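Local coordinates for protein uronate isomerase (Bacillus halodurans C-125, PDB 2Q6E) that probably interconverts uronate sugars with their keto forms as a zinc-binding uronate isomerase of the amidohydrolase superfamily, at residues N4-L9 against K380-L385. Sequence-based numbering, arbitrary orientation.
Sequences NSREVL and KYDDIL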
ATOM      1  N   ASN A   4     -10.493  25.773 -20.283  1.00 68.95           N
ATOM      2  CA  ASN A   4     -11.758  25.469 -19.617  1.00 68.63           C
ATOM      3  C   ASN A   4     -12.374  24.196 -20.193  1.00 66.72           C
ATOM      4  O   ASN A   4     -13.585  24.087 -20.370  1.00 66.20           O
ATOM      5  CB  ASN A   4     -12.726  26.653 -19.749  1.00 70.47           C
ATOM      6  CG  ASN A   4     -12.865  27.139 -21.181  1.00 72.68           C
ATOM      7  OD1 ASN A   4     -11.885  27.543 -21.814  1.00 74.17           O
ATOM      8  ND2 ASN A   4     -14.088  27.106 -21.701  1.00 74.20           N
ATOM      9  N   SER A   5     -11.507  23.232 -20.472  1.00 65.38           N
ATOM     10  CA  SER A   5     -11.905  21.942 -21.012  1.00 64.31           C
ATOM     11  C   SER A   5     -10.778  20.979 -20.678  1.00 63.57           C
ATOM     12  O   SER A   5      -9.604  21.329 -20.812  1.00 63.74           O
ATOM     13  CB  SER A   5     -12.081  22.031 -22.529  1.00 65.11           C
ATOM     14  OG  SER A   5     -12.257  20.747 -23.101  1.00 65.29           O
ATOM     15  N   ARG A   6     -11.123  19.773 -20.237  1.00 62.32           N
ATOM     16  CA  ARG A   6     -10.098  18.799 -19.892  1.00 61.66           C
ATOM     17  C   ARG A   6      -9.206  18.552 -21.104  1.00 61.44           C
ATOM     18  O   ARG A   6      -7.979  18.535 -20.987  1.00 60.78           O
ATOM     19  CB  ARG A   6     -10.733  17.484 -19.422  1.00 60.61           C
ATOM     20  CG  ARG A   6      -9.758  16.564 -18.704  1.00 58.43           C
ATOM     21  CD  ARG A   6     -10.483  15.430 -18.012  1.00 57.94           C
ATOM     22  NE  ARG A   6      -9.601  14.663 -17.135  1.00 59.28           N
ATOM     23  CZ  ARG A   6      -8.570  13.937 -17.557  1.00 60.05           C
ATOM     24  NH1 ARG A   6      -8.285  13.872 -18.855  1.00 60.09           N
ATOM     25  NH2 ARG A   6      -7.823  13.274 -16.687  1.00 59.25           N
ATOM     26  N   GLU A   7      -9.832  18.380 -22.267  1.00 61.51           N
ATOM     27  CA  GLU A   7      -9.100  18.141 -23.514  1.00 61.59           C
ATOM     28  C   GLU A   7      -8.069  19.234 -23.772  1.00 58.98           C
ATOM     29  O   GLU A   7      -6.917  18.948 -24.097  1.00 58.00           O
ATOM     30  CB  GLU A   7     -10.063  18.068 -24.706  1.00 64.44           C
ATOM     31  CG  GLU A   7     -10.938  16.818 -24.752  1.00 68.53           C
ATOM     32  CD  GLU A   7     -12.082  16.845 -23.746  1.00 72.58           C
ATOM     33  OE1 GLU A   7     -12.852  15.854 -23.700  1.00 74.32           O
ATOM     34  OE2 GLU A   7     -12.220  17.851 -23.006  1.00 73.09           O
ATOM     35  N   VAL A   8      -8.491  20.486 -23.638  1.00 56.66           N
ATOM     36  CA  VAL A   8      -7.596  21.619 -23.844  1.00 54.69           C
ATOM     37  C   VAL A   8      -6.455  21.549 -22.835  1.00 53.37           C
ATOM     38  O   VAL A   8      -5.283  21.702 -23.186  1.00 53.68           O
ATOM     39  CB  VAL A   8      -8.344  22.959 -23.651  1.00 55.36           C
ATOM     40  CG1 VAL A   8      -7.368  24.128 -23.746  1.00 54.55           C
ATOM     41  CG2 VAL A   8      -9.451  23.083 -24.691  1.00 55.48           C
ATOM     42  N   LEU A   9      -6.824  21.308 -21.581  1.00 51.92           N
ATOM     43  CA  LEU A   9      -5.884  21.203 -20.472  1.00 48.88           C
ATOM     44  C   LEU A   9      -4.875  20.086 -20.715  1.00 48.04           C
ATOM     45  O   LEU A   9      -3.668  20.293 -20.619  1.00 47.21           O
ATOM     46  CB  LEU A   9      -6.659  20.932 -19.181  1.00 47.67           C
ATOM     47  CG  LEU A   9      -5.883  20.824 -17.869  1.00 46.26           C
ATOM     48  CD1 LEU A   9      -5.164  22.132 -17.574  1.00 45.14           C
ATOM     49  CD2 LEU A   9      -6.862  20.481 -16.749  1.00 45.49           C
ATOM     50  N   LYS A 380      -5.185  16.825 -11.370  1.00 36.26           N
ATOM     51  CA  LYS A 380      -5.172  17.841 -10.330  1.00 36.33           C
ATOM     52  C   LYS A 380      -5.558  19.227 -10.848  1.00 37.22           C
ATOM     53  O   LYS A 380      -6.268  19.970 -10.167  1.00 37.58           O
ATOM     54  CB  LYS A 380      -3.808  17.873  -9.635  1.00 35.99           C
ATOM     55  CG  LYS A 380      -3.661  16.833  -8.521  1.00 35.28           C
ATOM     56  CD  LYS A 380      -3.941  15.415  -9.020  1.00 34.44           C
ATOM     57  CE  LYS A 380      -3.817  14.398  -7.904  1.00 34.84           C
ATOM     58  NZ  LYS A 380      -4.813  14.622  -6.823  1.00 33.86           N
ATOM     59  N   TYR A 381      -5.101  19.579 -12.048  1.00 36.23           N
ATOM     60  CA  TYR A 381      -5.461  20.878 -12.619  1.00 36.77           C
ATOM     61  C   TYR A 381      -6.959  20.872 -12.916  1.00 37.12           C
ATOM     62  O   TYR A 381      -7.668  21.830 -12.604  1.00 35.11           O
ATOM     63  CB  TYR A 381      -4.691  21.153 -13.925  1.00 32.63           C
ATOM     64  CG  TYR A 381      -3.279  21.646 -13.724  1.00 28.90           C
ATOM     65  CD1 TYR A 381      -3.008  22.709 -12.861  1.00 25.49           C
ATOM     66  CD2 TYR A 381      -2.214  21.071 -14.420  1.00 28.89           C
ATOM     67  CE1 TYR A 381      -1.715  23.190 -12.694  1.00 27.65           C
ATOM     68  CE2 TYR A 381      -0.909  21.546 -14.262  1.00 28.17           C
ATOM     69  CZ  TYR A 381      -0.668  22.603 -13.400  1.00 28.01           C
ATOM     70  OH  TYR A 381       0.618  23.082 -13.241  1.00 30.35           O
ATOM     71  N   ASP A 382      -7.429  19.777 -13.513  1.00 38.47           N
ATOM     72  CA  ASP A 382      -8.836  19.642 -13.862  1.00 40.93           C
ATOM     73  C   ASP A 382      -9.734  19.740 -12.634  1.00 41.83           C
ATOM     74  O   ASP A 382     -10.835  20.289 -12.714  1.00 42.12           O
ATOM     75  CB  ASP A 382      -9.078  18.315 -14.582  1.00 42.75           C
ATOM     76  CG  ASP A 382     -10.489  18.197 -15.126  1.00 46.82           C
ATOM     77  OD1 ASP A 382     -10.949  19.156 -15.779  1.00 49.11           O
ATOM     78  OD2 ASP A 382     -11.139  17.148 -14.916  1.00 50.09           O
ATOM     79  N   ASP A 383      -9.264  19.217 -11.499  1.00 42.29           N
ATOM     80  CA  ASP A 383     -10.048  19.269 -10.266  1.00 42.40           C
ATOM     81  C   ASP A 383     -10.266  20.688  -9.762  1.00 42.49           C
ATOM     82  O   ASP A 383     -11.355  21.008  -9.294  1.00 42.97           O
ATOM     83  CB  ASP A 383      -9.400  18.440  -9.148  1.00 41.51           C
ATOM     84  CG  ASP A 383      -9.840  16.984  -9.167  1.00 39.58           C
ATOM     85  OD1 ASP A 383     -10.816  16.656  -9.871  1.00 37.67           O
ATOM     86  OD2 ASP A 383      -9.217  16.163  -8.463  1.00 40.82           O
ATOM     87  N   ILE A 384      -9.245  21.538  -9.830  1.00 42.30           N
ATOM     88  CA  ILE A 384      -9.430  22.905  -9.363  1.00 45.20           C
ATOM     89  C   ILE A 384     -10.151  23.701 -10.439  1.00 46.44           C
ATOM     90  O   ILE A 384     -10.822  24.692 -10.156  1.00 47.39           O
ATOM     91  CB  ILE A 384      -8.091  23.591  -8.994  1.00 44.48           C
ATOM     92  CG1 ILE A 384      -7.102  23.511 -10.156  1.00 46.04           C
ATOM     93  CG2 ILE A 384      -7.513  22.940  -7.754  1.00 45.16           C
ATOM     94  CD1 ILE A 384      -5.770  24.203  -9.864  1.00 42.62           C
ATOM     95  N   LEU A 385     -10.022  23.248 -11.679  1.00 48.26           N
ATOM     96  CA  LEU A 385     -10.683  23.903 -12.796  1.00 49.03           C
ATOM     97  C   LEU A 385     -12.180  23.730 -12.550  1.00 49.64           C
ATOM     98  O   LEU A 385     -12.949  24.689 -12.636  1.00 49.90           O
ATOM     99  CB  LEU A 385     -10.280  23.231 -14.111  1.00 49.48           C
ATOM    100  CG  LEU A 385      -9.931  24.126 -15.299  1.00 50.60           C
ATOM    101  CD1 LEU A 385      -8.809  25.088 -14.921  1.00 49.32           C
ATOM    102  CD2 LEU A 385      -9.509  23.254 -16.473  1.00 49.75           C
TER
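Asn4 and Ser5 meet Leu385 through their main chain: Asn4 CA lies 4.5 Å from Leu385 CD2, so the methyl reaches the backbone just ahead of helix 6-19. Ser5 holds the N-cap position, and its carbonyl opens the helix by accepting the bond from Leu9 N. The side chain of Arg6 runs extended from CG to NE and crosses that of Asp382 at about a right angle. Asp382 OD2 lies at the guanidinium edge, near its plane, while the carboxylate plane is turned 80° from it, so the groups are not laid flat in a two-pronged pairing. The salt bridge from Arg6 NE to Asp382 OD2 is long, 3.7 Å, and the aliphatic part comes slightly nearer, with Arg6 CD at 3.6 Å from the same oxygen. The other carboxylate oxygen, Asp382 OD1, is buried here and has no partner in the model. The stronger partner of the guanidinium is Asp379 on the same long helix, bridged by NH2; Asp382 is the looser one. A leucine in place of Arg6 would probably cost Asp379 and Asp382 their shared positive partner, leaving the partly buried Asp382 carboxylate without that nearby charge. With CG anti to the backbone N (chi1 -178°), Leu9 extends toward helix 361-385, where CD2 sits 3.4 Å from Asp382 N. It crosses the Tyr381 side chain at about a right angle, CD2 lying 3.6 Å from Tyr381 CB. The same methyl meets Leu385 CD2 at 3.8 Å. The tyrosine ring leads away, its hydroxyl hydrogen-bonded to Asp399. Helix 361-385 also meets the second subunit, Ile384 packing on its Leu97. The whole is peripheral helix-helix packing at the edge of the amidohydrolase-type (beta/alpha) barrel, with a long ion pair at its flank.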